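Local coordinates for methyl-accepting chemotaxis protein, putative (Geobacter sulfurreducens, PDB 3OOV) that is a putative methyl-accepting chemotaxis protein whose crystallised fragment contains a GAF domain, a fold that in chemoreceptors probably serves as a sensory module, at residues I11-V17 with R162-K167; L40-R46 with E125-V129; V116-I120 with I149-A153. One frame throughout, in Å; residues are numbered along the deposited sequence.

Interaction 1. Residues I11-V17 with R162-K167; sequences IQKSIDV and RINLLK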
ATOM      1  N   ILE A  11      -7.396   8.931 -24.817  1.00 36.59           N
ATOM      2  CA  ILE A  11      -6.516   7.806 -24.536  1.00 35.14           C
ATOM      3  C   ILE A  11      -6.877   6.722 -25.565  1.00 34.43           C
ATOM      4  O   ILE A  11      -6.041   6.283 -26.361  1.00 32.71           O
ATOM      5  CB  ILE A  11      -6.660   7.353 -23.048  1.00 34.43           C
ATOM      6  CG1 ILE A  11      -5.945   8.386 -22.155  1.00 35.90           C
ATOM      7  CG2 ILE A  11      -6.152   5.929 -22.845  1.00 32.19           C
ATOM      8  CD1 ILE A  11      -6.199   8.236 -20.654  1.00 38.44           C
ATOM      9  N   GLN A  12      -8.163   6.388 -25.549  1.00 34.82           N
ATOM     10  CA  GLN A  12      -8.852   5.486 -26.439  1.00 35.65           C
ATOM     11  C   GLN A  12      -8.395   5.611 -27.897  1.00 34.16           C
ATOM     12  O   GLN A  12      -8.140   4.615 -28.566  1.00 33.19           O
ATOM     13  CB  GLN A  12     -10.333   5.812 -26.289  1.00 36.33           C
ATOM     14  CG  GLN A  12     -11.336   4.650 -26.368  1.00 43.28           C
ATOM     15  CD  GLN A  12     -11.185   3.563 -25.280  1.00 49.12           C
ATOM     16  OE1 GLN A  12     -12.045   3.446 -24.399  1.00 51.08           O
ATOM     17  NE2 GLN A  12     -10.122   2.734 -25.376  1.00 49.91           N
ATOM     18  N   LYS A  13      -8.222   6.844 -28.354  1.00 33.22           N
ATOM     19  CA  LYS A  13      -7.863   7.145 -29.758  1.00 32.24           C
ATOM     20  C   LYS A  13      -6.389   6.965 -30.087  1.00 30.44           C
ATOM     21  O   LYS A  13      -6.004   6.936 -31.246  1.00 30.59           O
ATOM     22  CB  LYS A  13      -8.265   8.589 -30.055  1.00 33.53           C
ATOM     23  CG  LYS A  13      -9.583   8.783 -30.765  1.00 39.93           C
ATOM     24  CD  LYS A  13      -9.300   8.701 -32.320  1.00 48.11           C
ATOM     25  CE  LYS A  13     -10.157   9.708 -33.108  1.00 51.81           C
ATOM     26  NZ  LYS A  13      -9.837  11.153 -32.780  1.00 56.09           N
ATOM     27  N   SER A  14      -5.543   6.841 -29.073  1.00 28.94           N
ATOM     28  CA  SER A  14      -4.103   6.755 -29.312  1.00 27.77           C
ATOM     29  C   SER A  14      -3.616   5.311 -29.425  1.00 26.53           C
ATOM     30  O   SER A  14      -4.167   4.424 -28.787  1.00 27.66           O
ATOM     31  CB  SER A  14      -3.329   7.442 -28.180  1.00 27.84           C
ATOM     32  OG  SER A  14      -1.944   7.198 -28.328  1.00 29.48           O
ATOM     33  N   ILE A  15      -2.574   5.111 -30.210  1.00 25.62           N
ATOM     34  CA  ILE A  15      -1.901   3.826 -30.325  1.00 26.99           C
ATOM     35  C   ILE A  15      -0.361   4.034 -30.075  1.00 27.95           C
ATOM     36  O   ILE A  15       0.471   3.252 -30.525  1.00 27.84           O
ATOM     37  CB  ILE A  15      -2.264   3.052 -31.693  1.00 27.39           C
ATOM     38  CG1 ILE A  15      -1.914   3.886 -32.924  1.00 26.79           C
ATOM     39  CG2 ILE A  15      -3.763   2.606 -31.719  1.00 24.67           C
ATOM     40  CD1 ILE A  15      -1.650   3.030 -34.179  1.00 30.10           C
ATOM     41  N   ASP A  16      -0.027   5.107 -29.335  1.00 28.21           N
ATOM     42  CA  ASP A  16       1.348   5.438 -28.919  1.00 28.52           C
ATOM     43  C   ASP A  16       1.357   5.460 -27.352  1.00 26.94           C
ATOM     44  O   ASP A  16       0.848   6.426 -26.713  1.00 26.82           O
ATOM     45  CB  ASP A  16       1.730   6.803 -29.512  1.00 29.71           C
ATOM     46  CG  ASP A  16       3.072   7.332 -29.023  1.00 34.41           C
ATOM     47  OD1 ASP A  16       3.737   8.064 -29.806  1.00 41.06           O
ATOM     48  OD2 ASP A  16       3.456   7.073 -27.868  1.00 37.09           O
ATOM     49  N   VAL A  17       1.912   4.400 -26.757  1.00 24.71           N
ATOM     50  CA  VAL A  17       2.045   4.246 -25.288  1.00 21.55           C
ATOM     51  C   VAL A  17       2.451   5.563 -24.563  1.00 21.44           C
ATOM     52  O   VAL A  17       1.748   6.013 -23.668  1.00 21.07           O
ATOM     53  CB  VAL A  17       2.982   3.038 -24.899  1.00 22.12           C
ATOM     54  CG1 VAL A  17       3.431   3.100 -23.338  1.00 16.11           C
ATOM     55  CG2 VAL A  17       2.332   1.707 -25.263  1.00 17.13           C
ATOM     56  N   ARG A 162      -4.037  -3.002 -24.668  1.00 29.29           N
ATOM     57  CA  ARG A 162      -4.662  -2.781 -25.974  1.00 29.14           C
ATOM     58  C   ARG A 162      -3.622  -2.465 -27.036  1.00 28.52           C
ATOM     59  O   ARG A 162      -3.616  -3.065 -28.105  1.00 28.29           O
ATOM     60  CB  ARG A 162      -5.733  -1.670 -25.966  1.00 29.57           C
ATOM     61  CG  ARG A 162      -6.194  -1.212 -27.393  1.00 31.77           C
ATOM     62  CD  ARG A 162      -7.374  -0.104 -27.429  1.00 39.43           C
ATOM     63  NE  ARG A 162      -7.000   1.187 -26.797  1.00 36.26           N
ATOM     64  CZ  ARG A 162      -6.120   2.050 -27.294  1.00 35.48           C
ATOM     65  NH1 ARG A 162      -5.569   1.804 -28.479  1.00 36.32           N
ATOM     66  NH2 ARG A 162      -5.795   3.152 -26.600  1.00 37.06           N
ATOM     67  N   ILE A 163      -2.726  -1.529 -26.759  1.00 27.26           N
ATOM     68  CA  ILE A 163      -1.795  -1.139 -27.789  1.00 24.68           C
ATOM     69  C   ILE A 163      -0.852  -2.332 -28.106  1.00 26.12           C
ATOM     70  O   ILE A 163      -0.567  -2.616 -29.286  1.00 25.56           O
ATOM     71  CB  ILE A 163      -1.050   0.117 -27.412  1.00 24.17           C
ATOM     72  CG1 ILE A 163      -1.991   1.350 -27.362  1.00 24.77           C
ATOM     73  CG2 ILE A 163       0.147   0.348 -28.323  1.00 20.01           C
ATOM     74  CD1 ILE A 163      -1.330   2.618 -26.682  1.00 19.69           C
ATOM     75  N   ASN A 164      -0.410  -3.045 -27.071  1.00 24.75           N
ATOM     76  CA  ASN A 164       0.524  -4.144 -27.304  1.00 26.59           C
ATOM     77  C   ASN A 164      -0.115  -5.291 -28.119  1.00 25.50           C
ATOM     78  O   ASN A 164       0.516  -5.815 -29.035  1.00 24.28           O
ATOM     79  CB  ASN A 164       1.174  -4.658 -25.983  1.00 24.96           C
ATOM     80  CG  ASN A 164       2.227  -3.671 -25.402  1.00 28.37           C
ATOM     81  OD1 ASN A 164       2.843  -2.883 -26.124  1.00 28.30           O
ATOM     82  ND2 ASN A 164       2.473  -3.780 -24.093  1.00 29.11           N
ATOM     83  N   LEU A 165      -1.345  -5.645 -27.751  1.00 27.11           N
ATOM     84  CA  LEU A 165      -2.113  -6.737 -28.388  1.00 29.09           C
ATOM     85  C   LEU A 165      -2.297  -6.365 -29.867  1.00 29.05           C
ATOM     86  O   LEU A 165      -2.161  -7.214 -30.764  1.00 29.76           O
ATOM     87  CB  LEU A 165      -3.407  -7.119 -27.596  1.00 29.30           C
ATOM     88  CG  LEU A 165      -3.257  -7.981 -26.285  1.00 32.03           C
ATOM     89  CD1 LEU A 165      -2.101  -7.518 -25.413  1.00 34.55           C
ATOM     90  CD2 LEU A 165      -4.519  -8.222 -25.341  1.00 29.17           C
ATOM     91  N   LEU A 166      -2.395  -5.069 -30.118  1.00 28.48           N
ATOM     92  CA  LEU A 166      -2.642  -4.532 -31.449  1.00 28.66           C
ATOM     93  C   LEU A 166      -1.417  -4.494 -32.336  1.00 28.57           C
ATOM     94  O   LEU A 166      -1.486  -4.772 -33.548  1.00 29.11           O
ATOM     95  CB  LEU A 166      -3.191  -3.101 -31.308  1.00 27.50           C
ATOM     96  CG  LEU A 166      -3.917  -2.356 -32.390  1.00 27.60           C
ATOM     97  CD1 LEU A 166      -5.194  -3.184 -32.760  1.00 26.47           C
ATOM     98  CD2 LEU A 166      -4.293  -0.876 -31.963  1.00 20.23           C
ATOM     99  N   LYS A 167      -0.300  -4.037 -31.784  1.00 27.41           N
ATOM    100  CA  LYS A 167       0.906  -3.952 -32.596  1.00 27.44           C
ATOM    101  C   LYS A 167       1.705  -5.267 -32.655  1.00 27.01           C
ATOM    102  O   LYS A 167       2.710  -5.325 -33.347  1.00 26.96           O
ATOM    103  CB  LYS A 167       1.806  -2.834 -32.095  1.00 27.47           C
ATOM    104  CG  LYS A 167       1.195  -1.408 -32.218  1.00 30.33           C
ATOM    105  CD  LYS A 167       2.196  -0.332 -31.711  1.00 35.67           C
ATOM    106  CE  LYS A 167       1.898   1.078 -32.273  1.00 36.22           C
ATOM    107  NZ  LYS A 167       2.847   2.117 -31.755  1.00 38.25           N
TER

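Interaction 2. Residues L40-R46 with E125-V129; sequences LMADTAR and EAIGV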
ATOM      1  N   LEU A  40       7.107   6.911 -15.133  1.00 12.73           N
ATOM      2  CA  LEU A  40       8.349   6.250 -15.528  1.00 13.35           C
ATOM      3  C   LEU A  40       8.017   4.828 -15.921  1.00 14.11           C
ATOM      4  O   LEU A  40       7.188   4.182 -15.239  1.00 15.51           O
ATOM      5  CB  LEU A  40       9.352   6.244 -14.395  1.00 11.64           C
ATOM      6  CG  LEU A  40       9.682   7.697 -13.904  1.00 16.12           C
ATOM      7  CD1 LEU A  40       8.864   8.018 -12.653  1.00 15.60           C
ATOM      8  CD2 LEU A  40      11.170   7.943 -13.604  1.00 17.27           C
HETATM    9  N   MSE A  41       8.626   4.364 -17.022  1.00 13.66           N
HETATM   10  CA  MSE A  41       8.374   3.021 -17.606  1.00 13.69           C
HETATM   11  C   MSE A  41       9.645   2.171 -17.593  1.00 13.01           C
HETATM   12  O   MSE A  41      10.745   2.672 -17.929  1.00 12.06           O
HETATM   13  CB  MSE A  41       7.840   3.186 -19.030  1.00 13.77           C
HETATM   14  CG  MSE A  41       6.474   3.904 -19.003  1.00 16.18           C
HETATM   15 SE   MSE A  41       5.024   2.727 -18.236  1.00 23.68          SE
HETATM   16  CE  MSE A  41       5.090   1.424 -19.615  1.00 18.56           C
ATOM     17  N   ALA A  42       9.534   0.938 -17.097  1.00 12.16           N
ATOM     18  CA  ALA A  42      10.706   0.028 -17.089  1.00 13.10           C
ATOM     19  C   ALA A  42      11.180  -0.276 -18.511  1.00 13.33           C
ATOM     20  O   ALA A  42      10.343  -0.376 -19.460  1.00 12.75           O
ATOM     21  CB  ALA A  42      10.321  -1.281 -16.414  1.00 14.12           C
ATOM     22  N   ASP A  43      12.477  -0.410 -18.707  1.00 14.87           N
ATOM     23  CA  ASP A  43      12.942  -0.917 -20.029  1.00 15.66           C
ATOM     24  C   ASP A  43      12.584  -2.420 -20.127  1.00 17.70           C
ATOM     25  O   ASP A  43      11.960  -2.995 -19.180  1.00 16.64           O
ATOM     26  CB  ASP A  43      14.428  -0.706 -20.261  1.00 15.32           C
ATOM     27  CG  ASP A  43      15.328  -1.346 -19.157  1.00 16.34           C
ATOM     28  OD1 ASP A  43      14.856  -1.920 -18.157  1.00 14.92           O
ATOM     29  OD2 ASP A  43      16.552  -1.199 -19.255  1.00 18.33           O
ATOM     30  N   THR A  44      12.954  -3.030 -21.264  1.00 17.58           N
ATOM     31  CA  THR A  44      12.577  -4.397 -21.531  1.00 18.41           C
ATOM     32  C   THR A  44      13.240  -5.385 -20.565  1.00 17.93           C
ATOM     33  O   THR A  44      12.630  -6.352 -20.192  1.00 20.90           O
ATOM     34  CB  THR A  44      12.693  -4.828 -23.048  1.00 17.64           C
ATOM     35  OG1 THR A  44      11.891  -5.992 -23.229  1.00 18.00           O
ATOM     36  CG2 THR A  44      14.105  -5.156 -23.443  1.00 17.41           C
ATOM     37  N   ALA A  45      14.421  -5.077 -20.094  1.00 18.25           N
ATOM     38  CA  ALA A  45      15.100  -5.903 -19.117  1.00 19.65           C
ATOM     39  C   ALA A  45      14.576  -5.633 -17.711  1.00 19.73           C
ATOM     40  O   ALA A  45      14.914  -6.376 -16.793  1.00 19.41           O
ATOM     41  CB  ALA A  45      16.623  -5.613 -19.147  1.00 18.34           C
ATOM     42  N   ARG A  46      13.805  -4.552 -17.536  1.00 18.93           N
ATOM     43  CA  ARG A  46      13.263  -4.207 -16.217  1.00 19.77           C
ATOM     44  C   ARG A  46      14.337  -3.965 -15.173  1.00 18.92           C
ATOM     45  O   ARG A  46      14.156  -4.257 -14.008  1.00 20.05           O
ATOM     46  CB  ARG A  46      12.176  -5.248 -15.738  1.00 18.99           C
ATOM     47  CG  ARG A  46      11.040  -5.351 -16.846  1.00 21.69           C
ATOM     48  CD  ARG A  46       9.742  -6.036 -16.429  1.00 29.97           C
ATOM     49  NE  ARG A  46       8.795  -6.130 -17.565  1.00 31.79           N
ATOM     50  CZ  ARG A  46       7.733  -6.946 -17.625  1.00 33.62           C
ATOM     51  NH1 ARG A  46       7.420  -7.785 -16.621  1.00 32.15           N
ATOM     52  NH2 ARG A  46       6.983  -6.940 -18.719  1.00 34.51           N
ATOM     53  N   GLU A 125       2.442  -8.095 -13.290  1.00 26.68           N
ATOM     54  CA  GLU A 125       3.812  -7.524 -13.227  1.00 26.07           C
ATOM     55  C   GLU A 125       3.803  -5.988 -13.356  1.00 23.40           C
ATOM     56  O   GLU A 125       3.032  -5.439 -14.163  1.00 22.12           O
ATOM     57  CB  GLU A 125       4.754  -8.159 -14.289  1.00 27.58           C
ATOM     58  CG  GLU A 125       4.235  -9.485 -14.884  1.00 34.36           C
ATOM     59  CD  GLU A 125       5.268 -10.612 -14.914  1.00 45.83           C
ATOM     60  OE1 GLU A 125       5.539 -11.192 -13.823  1.00 50.27           O
ATOM     61  OE2 GLU A 125       5.792 -10.939 -16.022  1.00 49.69           O
ATOM     62  N   ALA A 126       4.643  -5.313 -12.566  1.00 21.48           N
ATOM     63  CA  ALA A 126       4.820  -3.873 -12.706  1.00 20.00           C
ATOM     64  C   ALA A 126       5.570  -3.624 -13.996  1.00 18.92           C
ATOM     65  O   ALA A 126       6.611  -4.255 -14.282  1.00 19.25           O
ATOM     66  CB  ALA A 126       5.607  -3.307 -11.564  1.00 20.22           C
ATOM     67  N   ILE A 127       5.043  -2.732 -14.798  1.00 17.04           N
ATOM     68  CA  ILE A 127       5.819  -2.257 -15.922  1.00 17.15           C
ATOM     69  C   ILE A 127       6.247  -0.783 -15.827  1.00 16.29           C
ATOM     70  O   ILE A 127       6.906  -0.287 -16.725  1.00 16.93           O
ATOM     71  CB  ILE A 127       5.086  -2.556 -17.212  1.00 16.65           C
ATOM     72  CG1 ILE A 127       3.728  -1.861 -17.219  1.00 15.54           C
ATOM     73  CG2 ILE A 127       4.924  -4.105 -17.347  1.00 17.77           C
ATOM     74  CD1 ILE A 127       3.043  -1.899 -18.595  1.00 19.96           C
ATOM     75  N   GLY A 128       5.836  -0.076 -14.775  1.00 14.79           N
ATOM     76  CA  GLY A 128       6.297   1.302 -14.573  1.00 13.71           C
ATOM     77  C   GLY A 128       5.599   1.857 -13.330  1.00 14.24           C
ATOM     78  O   GLY A 128       4.967   1.087 -12.649  1.00 14.45           O
ATOM     79  N   VAL A 129       5.665   3.173 -13.087  1.00 13.31           N
ATOM     80  CA  VAL A 129       5.105   3.839 -11.914  1.00 12.89           C
ATOM     81  C   VAL A 129       4.528   5.227 -12.229  1.00 13.83           C
ATOM     82  O   VAL A 129       5.036   5.975 -13.113  1.00 13.30           O
ATOM     83  CB  VAL A 129       6.150   3.959 -10.682  1.00 13.74           C
ATOM     84  CG1 VAL A 129       6.684   2.596 -10.213  1.00 11.56           C
ATOM     85  CG2 VAL A 129       7.344   4.835 -11.018  1.00 13.42           C
TER
HETATM   86  O   HOH W   1       7.542  -1.067 -19.269  1.00 23.27           O

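Interaction 3. Residues V116-I120 with I149-A153; sequences VICPI and IKLFA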
ATOM      1  N   VAL A 116       2.968  10.098  -3.279  1.00 12.56           N
ATOM      2  CA  VAL A 116       2.478   8.721  -3.542  1.00 11.97           C
ATOM      3  C   VAL A 116       3.133   8.141  -4.785  1.00 12.88           C
ATOM      4  O   VAL A 116       3.223   8.827  -5.885  1.00 12.70           O
ATOM      5  CB  VAL A 116       0.970   8.806  -3.865  1.00 13.34           C
ATOM      6  CG1 VAL A 116       0.422   7.489  -4.472  1.00 14.38           C
ATOM      7  CG2 VAL A 116       0.145   9.219  -2.533  1.00 10.72           C
ATOM      8  N   ILE A 117       3.598   6.905  -4.655  1.00 13.33           N
ATOM      9  CA  ILE A 117       4.076   6.109  -5.834  1.00 13.08           C
ATOM     10  C   ILE A 117       3.116   4.940  -6.000  1.00 13.96           C
ATOM     11  O   ILE A 117       2.809   4.210  -5.039  1.00 12.46           O
ATOM     12  CB  ILE A 117       5.471   5.505  -5.648  1.00 11.91           C
ATOM     13  CG1 ILE A 117       6.438   6.410  -4.845  1.00 12.83           C
ATOM     14  CG2 ILE A 117       6.000   5.004  -7.031  1.00 10.25           C
ATOM     15  CD1 ILE A 117       6.848   7.809  -5.601  1.00 10.56           C
ATOM     16  N   CYS A 118       2.676   4.759  -7.230  1.00 14.04           N
ATOM     17  CA  CYS A 118       1.636   3.807  -7.549  1.00 14.75           C
ATOM     18  C   CYS A 118       2.129   2.975  -8.764  1.00 14.55           C
ATOM     19  O   CYS A 118       2.589   3.545  -9.729  1.00 16.19           O
ATOM     20  CB  CYS A 118       0.346   4.541  -7.845  1.00 12.53           C
ATOM     21  SG  CYS A 118      -0.906   3.422  -8.489  1.00 19.26           S
ATOM     22  N   PRO A 119       2.119   1.646  -8.665  1.00 15.18           N
ATOM     23  CA  PRO A 119       2.710   0.818  -9.739  1.00 14.92           C
ATOM     24  C   PRO A 119       1.734   0.781 -10.907  1.00 16.21           C
ATOM     25  O   PRO A 119       0.534   0.910 -10.690  1.00 16.06           O
ATOM     26  CB  PRO A 119       2.807  -0.577  -9.099  1.00 15.09           C
ATOM     27  CG  PRO A 119       1.541  -0.616  -8.097  1.00 14.41           C
ATOM     28  CD  PRO A 119       1.478   0.839  -7.593  1.00 15.73           C
ATOM     29  N   ILE A 120       2.240   0.668 -12.130  1.00 15.18           N
ATOM     30  CA  ILE A 120       1.376   0.394 -13.279  1.00 15.97           C
ATOM     31  C   ILE A 120       1.526  -1.112 -13.508  1.00 17.18           C
ATOM     32  O   ILE A 120       2.624  -1.602 -13.699  1.00 14.87           O
ATOM     33  CB  ILE A 120       1.856   1.178 -14.518  1.00 15.29           C
ATOM     34  CG1 ILE A 120       1.777   2.716 -14.220  1.00 13.96           C
ATOM     35  CG2 ILE A 120       1.006   0.728 -15.787  1.00 15.80           C
ATOM     36  CD1 ILE A 120       2.681   3.574 -15.120  1.00  6.43           C
ATOM     37  N   ILE A 149      -5.401   8.102  -8.345  1.00 22.65           N
ATOM     38  CA  ILE A 149      -4.143   7.854  -9.037  1.00 22.23           C
ATOM     39  C   ILE A 149      -4.168   6.406  -9.568  1.00 23.09           C
ATOM     40  O   ILE A 149      -3.861   6.191 -10.741  1.00 23.61           O
ATOM     41  CB  ILE A 149      -2.934   8.170  -8.081  1.00 21.48           C
ATOM     42  CG1 ILE A 149      -2.837   9.693  -7.845  1.00 18.85           C
ATOM     43  CG2 ILE A 149      -1.546   7.589  -8.588  1.00 18.02           C
ATOM     44  CD1 ILE A 149      -1.949   9.974  -6.549  1.00 18.06           C
ATOM     45  N   LYS A 150      -4.596   5.465  -8.716  1.00 22.67           N
ATOM     46  CA  LYS A 150      -4.870   4.053  -9.083  1.00 24.50           C
ATOM     47  C   LYS A 150      -5.803   3.913 -10.240  1.00 25.26           C
ATOM     48  O   LYS A 150      -5.605   3.038 -11.080  1.00 26.75           O
ATOM     49  CB  LYS A 150      -5.442   3.240  -7.917  1.00 23.21           C
ATOM     50  CG  LYS A 150      -4.433   2.848  -6.939  1.00 25.38           C
ATOM     51  CD  LYS A 150      -5.028   1.971  -5.833  1.00 27.30           C
ATOM     52  CE  LYS A 150      -5.027   0.484  -6.224  1.00 34.10           C
ATOM     53  NZ  LYS A 150      -5.329  -0.345  -4.980  1.00 37.13           N
ATOM     54  N   LEU A 151      -6.796   4.800 -10.323  1.00 25.18           N
ATOM     55  CA  LEU A 151      -7.687   4.798 -11.469  1.00 24.82           C
ATOM     56  C   LEU A 151      -6.943   5.128 -12.746  1.00 24.60           C
ATOM     57  O   LEU A 151      -7.234   4.512 -13.795  1.00 26.98           O
ATOM     58  CB  LEU A 151      -8.816   5.801 -11.266  1.00 24.74           C
ATOM     59  CG  LEU A 151     -10.062   5.901 -12.151  1.00 27.37           C
ATOM     60  CD1 LEU A 151     -10.980   4.653 -12.085  1.00 26.01           C
ATOM     61  CD2 LEU A 151     -10.810   7.121 -11.633  1.00 26.73           C
ATOM     62  N   PHE A 152      -6.048   6.124 -12.718  1.00 21.98           N
ATOM     63  CA  PHE A 152      -5.308   6.508 -13.943  1.00 20.21           C
ATOM     64  C   PHE A 152      -4.221   5.500 -14.315  1.00 19.89           C
ATOM     65  O   PHE A 152      -3.931   5.335 -15.507  1.00 18.41           O
ATOM     66  CB  PHE A 152      -4.683   7.927 -13.858  1.00 20.47           C
ATOM     67  CG  PHE A 152      -5.678   9.039 -14.149  1.00 20.26           C
ATOM     68  CD1 PHE A 152      -5.552   9.805 -15.267  1.00 18.66           C
ATOM     69  CD2 PHE A 152      -6.712   9.318 -13.249  1.00 19.07           C
ATOM     70  CE1 PHE A 152      -6.490  10.829 -15.555  1.00 23.29           C
ATOM     71  CE2 PHE A 152      -7.628  10.307 -13.520  1.00 23.06           C
ATOM     72  CZ  PHE A 152      -7.509  11.075 -14.677  1.00 18.44           C
ATOM     73  N   ALA A 153      -3.593   4.880 -13.300  1.00 19.37           N
ATOM     74  CA  ALA A 153      -2.660   3.755 -13.518  1.00 19.98           C
ATOM     75  C   ALA A 153      -3.393   2.594 -14.215  1.00 22.83           C
ATOM     76  O   ALA A 153      -2.852   2.015 -15.185  1.00 22.89           O
ATOM     77  CB  ALA A 153      -1.995   3.290 -12.226  1.00 17.09           C
TER

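Interaction 1. Residues I11-V17 with R162-K167
The guanidinium group of R162 meets the turn after helix 7-13 with its edge and one of its faces. At the edge, within the guanidinium plane, lie the carbonyl oxygen of S14 and the CG2 methyl of I15; the carbonyl oxygen of Q12 sits 3.3 Å above one face, offset toward the rim. The grip on S14 is end-on and forked, NH1 and NH2 both donating to S14 O, each at 3.0 Å, with N-H...O angles of 145° and 143°. R162 can reach this far because its chain leaves the helix anti to the backbone N (chi1 168°) and bends at chi3. Five residues on, K167 stretches out and places NZ 2.9 Å from I15 O, nearly in line with the carbonyl bond. Between the two cations I163 fills the gap with methyl groups: its CD1 lies 3.7 Å from V17 N, its CG2 4.0 Å from V17 CG2. Farther out, I15 CG2 meets L166 CD2 at 3.5 Å, the two chains crossing at about a right angle. S14 OG accepts from D16 N and also bonds to E19, and D16 caps helix 17-31 through E19 N. The motif is thus an ST turn running into an N-cap, which links helices 7-13 and 17-31, with the last turns of helix 143-167 held against that link.

Interaction 2. Residues L40-R46 with E125-V129
Strands 40-42 and 125-129 run antiparallel, their short axes 144° apart in direction and 4.5 Å apart at closest approach. L40 and V129 form a hydrogen-bonded pair, with L40 N to V129 O at 3.0 Å and V129 N to L40 O at 2.8 Å. The next pair, M41 with G128, is non-hydrogen-bonded, and the CA atoms come within 4.1 Å. Beyond it A42 N reaches I127 O from above the carbonyl plane, 36° out of it, and a water donates to both A42 O and I127 O, bridging the strands where they begin to part. On one face of the sheet L40 CD1 packs on V129 CG2. On the other, the selenomethionine M41 folds back at chi2 and chi3, so that SE passes over G128 and CE comes to 4.0 Å from I127 CD1; these two chains lie side by side and point the same way. The type I turn from D43 to R46 then brings R46 back toward the second strand. Its extended chain sets the guanidinium against I127 CG2, which lies 3.8 Å above one face, and directs NH1 toward E125. That salt bridge is long, 3.6 Å from R46 NH1 to E125 OE2, with guanidinium and carboxylate planes nearly perpendicular. In the sheet, strand 48-55 flanks the pair beside M41 and strand 115-122 beside I127 and G128. Helix 74-82 packs on V129 through I76 and C79, L40 rests on L49 and F51 of strand 48-55, and I160 of helix 143-167 packs on M41 and I127.

Interaction 3. Residues V116-I120 with I149-A153
C118 and A153, two small side chains, stand at the middle of a contact between a sheet strand and a helix whose two flanks differ sharply. The tight part is formed by C118, I149 and A153, all buried. C118 has its sulfur anti to the backbone N (chi1 171°), which carries SG to the helix, 3.9 Å from A153 CB, while C118 CB rests 3.7 Å from I149 CG2. The cysteine is therefore held between two positions one helical turn apart, I149 and A153, whose own backbones are linked by the bond from A153 N to I149 O. Because A153 ends at a methyl group, the backbones come close here: the CA atoms of I120 and A153 are only 5.3 Å apart, and P119 O lies 3.8 Å from A153 CB. Toward the start of the strand the spacing is filled by larger groups, V116 CG1 meeting I149 CD1 at 4.0 Å as the two branched chains cross at a slant. No hydrogen bond joins the segments, so shape and apolar contact carry the join. The looser side is that of K150, which is partly exposed and shares little surface with the strand. It touches the cysteine with one carbon, CG 3.9 Å from C118 SG, and the chain then bends at chi3 and leaves. Its NZ makes a salt bridge with D143 of the second subunit, and the side chain also packs on M87 of that subunit, so this flank faces the second subunit. On the strand's other face, I117 and P119 turn away from helix 143-167 toward C79 of helix 74-82. Segments 116-120 and 149-153 cross at -25°, which fits the GAF fold, an antiparallel sheet with helices packed on both faces.

Overall arrangement
From the N terminus, the turn at 11-17 waits for the last helix, and interaction 1 closes a loop of nearly the whole chain. Interactions 2 and 3 both lie inside that loop and cross each other. Interaction 2 brings strand 36-42 beside strand 125-133; interaction 3 begins within the loop so closed, at 116-120, and ends beyond it at 149-153. They also touch, since I120 is hydrogen-bonded to I127 and G128 in neighbouring strands. Helix 143-167 serves interactions 1 and 3, whose centres lie about 19 Å apart, tying the sheet to the N-terminal helices. Sequence separation, as these three contacts illustrate, says little about nearness in a folded domain.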